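NAD(P)H-FMN oxidoreductase (Bacillus subtilis, PDB 5LVA) binds flavin mononucleotide and probably uses it to pass electrons from NAD(P)H to acceptors such as flavins or quinones. Local coordinates at residues E43-E48 and D80-Y85; G108-A113 and F148-T153. All coordinates share one frame; numbering follows the deposited sequence.

Contact 1: residues E43-E48 and D80-Y85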
loop_
_atom_site.group_PDB
_atom_site.type_symbol
_atom_site.label_atom_id
_atom_site.label_comp_id
_atom_site.label_asym_id
_atom_site.label_seq_id
_atom_site.Cartn_x
_atom_site.Cartn_y
_atom_site.Cartn_z
ATOM N N GLU A 43 9.660 -13.440 -8.006
ATOM C CA GLU A 43 10.074 -12.076 -7.640
ATOM C C GLU A 43 10.890 -11.372 -8.718
ATOM O O GLU A 43 11.597 -10.419 -8.426
ATOM C CB GLU A 43 10.861 -12.089 -6.327
ATOM C CG GLU A 43 9.996 -12.337 -5.108
ATOM C CD GLU A 43 10.800 -12.592 -3.858
ATOM O OE1 GLU A 43 11.957 -13.055 -3.978
ATOM O OE2 GLU A 43 10.271 -12.358 -2.753
ATOM N N ALA A 44 10.794 -11.837 -9.959
ATOM C CA ALA A 44 11.473 -11.174 -11.065
ATOM C C ALA A 44 10.556 -10.126 -11.664
ATOM O O ALA A 44 9.653 -10.453 -12.407
ATOM C CB ALA A 44 11.899 -12.167 -12.108
ATOM N N ILE A 45 10.801 -8.862 -11.335
ATOM C CA ILE A 45 9.860 -7.791 -11.631
ATOM C C ILE A 45 10.093 -7.195 -13.010
ATOM O O ILE A 45 11.219 -6.974 -13.417
ATOM C CB ILE A 45 9.942 -6.692 -10.546
ATOM C CG1 ILE A 45 9.541 -7.277 -9.190
ATOM C CG2 ILE A 45 9.055 -5.500 -10.881
ATOM C CD1 ILE A 45 9.516 -6.282 -8.061
ATOM N N ASP A 46 9.011 -6.976 -13.737
ATOM C CA ASP A 46 9.060 -6.310 -15.024
ATOM C C ASP A 46 9.058 -4.799 -14.772
ATOM O O ASP A 46 8.007 -4.183 -14.608
ATOM C CB ASP A 46 7.869 -6.751 -15.878
ATOM C CG ASP A 46 7.977 -6.326 -17.333
ATOM O OD1 ASP A 46 8.450 -5.206 -17.610
ATOM O OD2 ASP A 46 7.553 -7.121 -18.201
ATOM N N VAL A 47 10.246 -4.211 -14.726
ATOM C CA VAL A 47 10.391 -2.833 -14.297
ATOM C C VAL A 47 9.602 -1.875 -15.182
ATOM O O VAL A 47 8.854 -1.039 -14.689
ATOM C CB VAL A 47 11.879 -2.431 -14.256
ATOM C CG1 VAL A 47 12.039 -0.945 -14.011
ATOM C CG2 VAL A 47 12.593 -3.227 -13.175
ATOM N N GLU A 48 9.746 -2.030 -16.488
ATOM C CA GLU A 48 9.097 -1.140 -17.436
ATOM C C GLU A 48 7.589 -1.224 -17.325
ATOM O O GLU A 48 6.900 -0.218 -17.414
ATOM C CB GLU A 48 9.547 -1.457 -18.866
ATOM C CG GLU A 48 9.005 -0.497 -19.894
ATOM C CD GLU A 48 9.535 -0.752 -21.275
ATOM O OE1 GLU A 48 9.957 -1.890 -21.542
ATOM O OE2 GLU A 48 9.507 0.173 -22.106
ATOM N N ASP A 80 13.182 -0.632 -4.807
ATOM C CA ASP A 80 14.568 -0.636 -5.236
ATOM C C ASP A 80 14.700 -0.738 -6.734
ATOM O O ASP A 80 15.521 -0.043 -7.337
ATOM C CB ASP A 80 15.327 -1.793 -4.583
ATOM C CG ASP A 80 15.565 -1.575 -3.115
ATOM O OD1 ASP A 80 15.200 -0.495 -2.613
ATOM O OD2 ASP A 80 16.112 -2.478 -2.455
ATOM N N HIS A 81 13.895 -1.609 -7.334
ATOM C CA HIS A 81 14.072 -1.955 -8.731
ATOM C C HIS A 81 13.302 -1.059 -9.680
ATOM O O HIS A 81 13.732 -0.852 -10.812
ATOM C CB HIS A 81 13.674 -3.403 -8.959
ATOM C CG HIS A 81 14.626 -4.385 -8.362
ATOM N ND1 HIS A 81 14.711 -5.691 -8.787
ATOM C CD2 HIS A 81 15.534 -4.252 -7.368
ATOM C CE1 HIS A 81 15.633 -6.319 -8.083
ATOM N NE2 HIS A 81 16.146 -5.469 -7.215
ATOM N N VAL A 82 12.175 -0.522 -9.224
ATOM C CA VAL A 82 11.322 0.269 -10.099
ATOM C C VAL A 82 11.635 1.768 -10.060
ATOM O O VAL A 82 11.673 2.417 -11.106
ATOM C CB VAL A 82 9.833 0.039 -9.767
ATOM C CG1 VAL A 82 8.938 0.912 -10.625
ATOM C CG2 VAL A 82 9.468 -1.430 -9.968
ATOM N N LEU A 83 11.885 2.314 -8.872
ATOM C CA LEU A 83 12.128 3.755 -8.725
ATOM C C LEU A 83 13.545 4.178 -9.118
ATOM O O LEU A 83 14.408 4.360 -8.275
ATOM C CB LEU A 83 11.843 4.185 -7.291
ATOM C CG LEU A 83 10.451 3.839 -6.764
ATOM C CD1 LEU A 83 10.391 4.103 -5.298
ATOM C CD2 LEU A 83 9.388 4.638 -7.477
ATOM N N LEU A 84 13.764 4.363 -10.413
ATOM C CA LEU A 84 15.117 4.547 -10.927
ATOM C C LEU A 84 15.462 5.982 -11.319
ATOM O O LEU A 84 14.581 6.802 -11.580
ATOM C CB LEU A 84 15.342 3.628 -12.122
ATOM C CG LEU A 84 15.209 2.135 -11.835
ATOM C CD1 LEU A 84 15.405 1.349 -13.108
ATOM C CD2 LEU A 84 16.205 1.691 -10.805
ATOM N N TYR A 85 16.766 6.253 -11.339
ATOM C CA TYR A 85 17.308 7.529 -11.757
ATOM C C TYR A 85 16.798 7.865 -13.144
ATOM O O TYR A 85 16.803 7.029 -14.017
ATOM C CB TYR A 85 18.842 7.495 -11.741
ATOM C CG TYR A 85 19.469 8.833 -12.052
ATOM C CD1 TYR A 85 19.608 9.279 -13.361
ATOM C CD2 TYR A 85 19.890 9.673 -11.031
ATOM C CE1 TYR A 85 20.154 10.511 -13.642
ATOM C CE2 TYR A 85 20.441 10.898 -11.303
ATOM C CZ TYR A 85 20.573 11.312 -12.607
ATOM O OH TYR A 85 21.130 12.541 -12.868
HETATM O O HOH W 1 13.484 -6.131 -11.487
HETATM O O HOH W 2 13.269 -7.411 -9.688
#
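V47 and H81 illustrate how a branched side chain can lie against the closing turn of a helix without a direct hydrogen bond. Methyl-to-carbonyl contact comes first: V47 sets CG2 at 3.5 Å and CG1 at 3.6 Å from the backbone oxygen H81 O, so that both branches meet the same atom. With CG1 anti to the backbone N (chi1 172°), that methyl also reaches on to CA of V82, 4.2 Å away. Purely apolar contacts flank this pair. CG1 of V47 meets CD1 of L84 at 4.2 Å, and CG2 of I45 meets CG2 of V82 at the same separation, these two side chains crossing at about a right angle. The polar link is indirect: one water donates to I45 O at 3.1 Å and lies 3.0 Å from ND1 of H81, bridging loop backbone to imidazole. Nearby, D46 caps helix 47-56 through the backbone N of K49, while Q51 holds the V82 carbonyl near the end of helix 73-82. The contact thus joins the start of one helix to the end of the next, as expected of helices from successive right-handed beta-alpha-beta crossovers packed on one face of the flavodoxin-like sheet.

Contact 2: residues G108-A113 and F148-T153. With FMN (flavin mononucleotide), chain C.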
loop_
_atom_site.group_PDB
_atom_site.type_symbol
_atom_site.label_atom_id
_atom_site.label_comp_id
_atom_site.label_asym_id
_atom_site.label_seq_id
_atom_site.Cartn_x
_atom_site.Cartn_y
_atom_site.Cartn_z
ATOM N N GLY A 108 -1.655 -6.757 13.119
ATOM C CA GLY A 108 -2.186 -7.704 14.077
ATOM C C GLY A 108 -2.520 -7.108 15.429
ATOM O O GLY A 108 -3.536 -7.444 16.033
ATOM N N ALA A 109 -1.667 -6.208 15.896
ATOM C CA ALA A 109 -1.790 -5.639 17.227
ATOM C C ALA A 109 -2.927 -4.619 17.306
ATOM O O ALA A 109 -3.391 -4.105 16.286
ATOM C CB ALA A 109 -0.470 -5.022 17.632
ATOM N N PRO A 110 -3.397 -4.328 18.523
ATOM C CA PRO A 110 -4.472 -3.348 18.635
ATOM C C PRO A 110 -3.960 -1.931 18.409
ATOM O O PRO A 110 -2.758 -1.707 18.469
ATOM C CB PRO A 110 -4.959 -3.519 20.071
ATOM C CG PRO A 110 -4.259 -4.712 20.597
ATOM C CD PRO A 110 -3.011 -4.852 19.837
ATOM N N GLU A 111 -4.868 -0.994 18.159
ATOM C CA GLU A 111 -4.507 0.394 17.980
ATOM C C GLU A 111 -3.813 0.976 19.222
ATOM O O GLU A 111 -2.859 1.713 19.089
ATOM C CB GLU A 111 -5.744 1.210 17.632
ATOM C CG GLU A 111 -5.452 2.683 17.448
ATOM C CD GLU A 111 -6.547 3.403 16.714
ATOM O OE1 GLU A 111 -7.620 2.803 16.505
ATOM O OE2 GLU A 111 -6.340 4.576 16.355
ATOM N N GLU A 112 -4.298 0.610 20.411
ATOM C CA GLU A 112 -3.713 0.982 21.697
ATOM C C GLU A 112 -2.216 0.724 21.772
ATOM O O GLU A 112 -1.509 1.397 22.509
ATOM C CB GLU A 112 -4.408 0.213 22.839
ATOM C CG GLU A 112 -5.198 1.040 23.881
ATOM C CD GLU A 112 -4.339 1.959 24.779
ATOM O OE1 GLU A 112 -3.571 1.450 25.634
ATOM O OE2 GLU A 112 -4.481 3.199 24.674
ATOM N N ALA A 113 -1.728 -0.269 21.049
ATOM C CA ALA A 113 -0.307 -0.605 21.109
ATOM C C ALA A 113 0.578 0.410 20.366
ATOM O O ALA A 113 1.744 0.588 20.705
ATOM C CB ALA A 113 -0.072 -1.989 20.562
ATOM N N PHE A 148 -5.695 -0.821 9.442
ATOM C CA PHE A 148 -6.655 -1.677 10.104
ATOM C C PHE A 148 -5.939 -2.475 11.158
ATOM O O PHE A 148 -4.978 -3.182 10.869
ATOM C CB PHE A 148 -7.365 -2.595 9.108
ATOM C CG PHE A 148 -8.531 -3.338 9.694
ATOM C CD1 PHE A 148 -9.733 -2.710 9.899
ATOM C CD2 PHE A 148 -8.415 -4.659 10.045
ATOM C CE1 PHE A 148 -10.801 -3.388 10.426
ATOM C CE2 PHE A 148 -9.482 -5.333 10.581
ATOM C CZ PHE A 148 -10.675 -4.690 10.771
ATOM N N TYR A 149 -6.413 -2.338 12.389
ATOM C CA TYR A 149 -5.787 -2.957 13.541
ATOM C C TYR A 149 -6.534 -4.215 13.948
ATOM O O TYR A 149 -7.648 -4.436 13.499
ATOM C CB TYR A 149 -5.745 -1.972 14.715
ATOM C CG TYR A 149 -4.947 -0.701 14.481
ATOM C CD1 TYR A 149 -3.582 -0.675 14.688
ATOM C CD2 TYR A 149 -5.569 0.467 14.074
ATOM C CE1 TYR A 149 -2.855 0.465 14.490
ATOM C CE2 TYR A 149 -4.849 1.608 13.858
ATOM C CZ TYR A 149 -3.488 1.604 14.078
ATOM O OH TYR A 149 -2.753 2.745 13.895
ATOM N N GLN A 150 -5.921 -5.025 14.805
ATOM C CA GLN A 150 -6.549 -6.242 15.299
ATOM C C GLN A 150 -6.849 -7.197 14.147
ATOM O O GLN A 150 -7.781 -7.981 14.206
ATOM C CB GLN A 150 -7.836 -5.919 16.060
ATOM C CG GLN A 150 -7.659 -5.477 17.488
ATOM C CD GLN A 150 -7.579 -6.635 18.437
ATOM O OE1 GLN A 150 -6.553 -6.873 19.071
ATOM N NE2 GLN A 150 -8.666 -7.375 18.539
ATOM N N ALA A 151 -6.039 -7.105 13.103
ATOM C CA ALA A 151 -6.241 -7.855 11.880
ATOM C C ALA A 151 -6.147 -9.368 12.105
ATOM O O ALA A 151 -5.158 -9.869 12.631
ATOM C CB ALA A 151 -5.238 -7.403 10.836
ATOM N N GLY A 152 -7.198 -10.084 11.722
ATOM C CA GLY A 152 -7.268 -11.516 11.960
ATOM C C GLY A 152 -8.096 -11.946 13.161
ATOM O O GLY A 152 -8.668 -13.024 13.161
ATOM N N THR A 153 -8.163 -11.101 14.182
ATOM C CA THR A 153 -8.845 -11.435 15.424
ATOM C C THR A 153 -9.910 -10.403 15.792
ATOM O O THR A 153 -10.353 -10.336 16.936
ATOM C CB THR A 153 -7.847 -11.556 16.605
ATOM O OG1 THR A 153 -7.134 -10.324 16.753
ATOM C CG2 THR A 153 -6.845 -12.673 16.380
HETATM N N1 FMN C . 1.309 -7.273 13.277
HETATM C C2 FMN C . 1.648 -6.086 13.896
HETATM O O2 FMN C . 0.789 -5.406 14.448
HETATM N N3 FMN C . 2.946 -5.640 13.895
HETATM C C4 FMN C . 3.928 -6.372 13.291
HETATM O O4 FMN C . 5.072 -5.932 13.311
HETATM C C4A FMN C . 3.598 -7.579 12.667
HETATM N N5 FMN C . 4.563 -8.333 12.050
HETATM C C5A FMN C . 4.246 -9.518 11.432
HETATM C C6 FMN C . 5.248 -10.252 10.814
HETATM C C7 FMN C . 4.968 -11.439 10.171
HETATM C C7M FMN C . 6.081 -12.206 9.512
HETATM C C8 FMN C . 3.651 -11.901 10.158
HETATM C C8M FMN C . 3.295 -13.184 9.470
HETATM C C9 FMN C . 2.651 -11.164 10.780
HETATM C C9A FMN C . 2.937 -9.966 11.411
HETATM N N10 FMN C . 1.948 -9.220 12.040
HETATM C C10 FMN C . 2.283 -8.026 12.660
HETATM C "C1'" FMN C . 0.513 -9.665 11.996
HETATM C "C2'" FMN C . 0.013 -9.136 10.628
HETATM O "O2'" FMN C . 0.135 -7.720 10.542
HETATM C "C3'" FMN C . -1.378 -9.617 10.180
HETATM O "O3'" FMN C . -1.248 -11.007 10.007
HETATM C "C4'" FMN C . -1.800 -8.939 8.862
HETATM O "O4'" FMN C . -1.760 -7.558 9.045
HETATM C "C5'" FMN C . -3.189 -9.186 8.284
HETATM O "O5'" FMN C . -3.235 -10.450 7.681
HETATM P P FMN C . -3.901 -10.868 6.275
HETATM O O1P FMN C . -2.868 -11.765 5.700
HETATM O O2P FMN C . -5.191 -11.561 6.557
HETATM O O3P FMN C . -4.147 -9.794 5.276
HETATM O O HOH W 3 -4.960 -10.170 15.358
#
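G108 meets Q150 and A151 where two loops following neighbouring strands of the parallel flavodoxin-like sheet build part of the FMN pocket. Its oxygen receives a CA-H...O contact from Q150 (O to CA 3.3 Å), and a water ties the same oxygen to A151 O and T153 OG1. G108 N, meanwhile, donates to FMN N1 at 3.0 Å; a CB on this glycine would collide with the ribityl C1' of FMN. A109 works in both directions: its N gives FMN O2 a nearly straight bond (3.0 Å, 169°), and its O accepts from Q150 N at 3.1 Å, the donor standing above the carbonyl plane. That oxygen also lies at the edge of the Y149 ring. P110 lays CG against OE1 of Q150 at 3.5 Å, a side chain bent back at its second torsion (chi2 -86°). E111 then rides over one ring face, its CA 3.7 Å from the Y149 centroid in a CH-pi contact. A serine in place of Y149 would probably strip E111 of this aromatic platform and open a gap beside the A109 carbonyl. Beyond CA, the extended E111 chain brings its carboxylate within 14° of parallel to the ring, CD being 3.8 Å from CE2 of Y149.

How the contacts relate
Contacts 1 and 2 lie on opposite sides of the chain's centre, with their own centres about 32 Å apart and their nearest atoms about 21 Å from each other, so neither touches the other. Both segments of contact 1 precede both segments of contact 2 in sequence. Contact 1 joins helices 47-56 and 73-82, whereas contact 2 joins the loops after strands 100-106 and 141-148. Strand 100-106 is the connection, entered after the loop that leaves helix 73-82 and ending just before G108. The same five-stranded sheet therefore carries helix packing at one end and the FMN pocket at the other, an example of one domain dividing scaffold packing from cofactor binding.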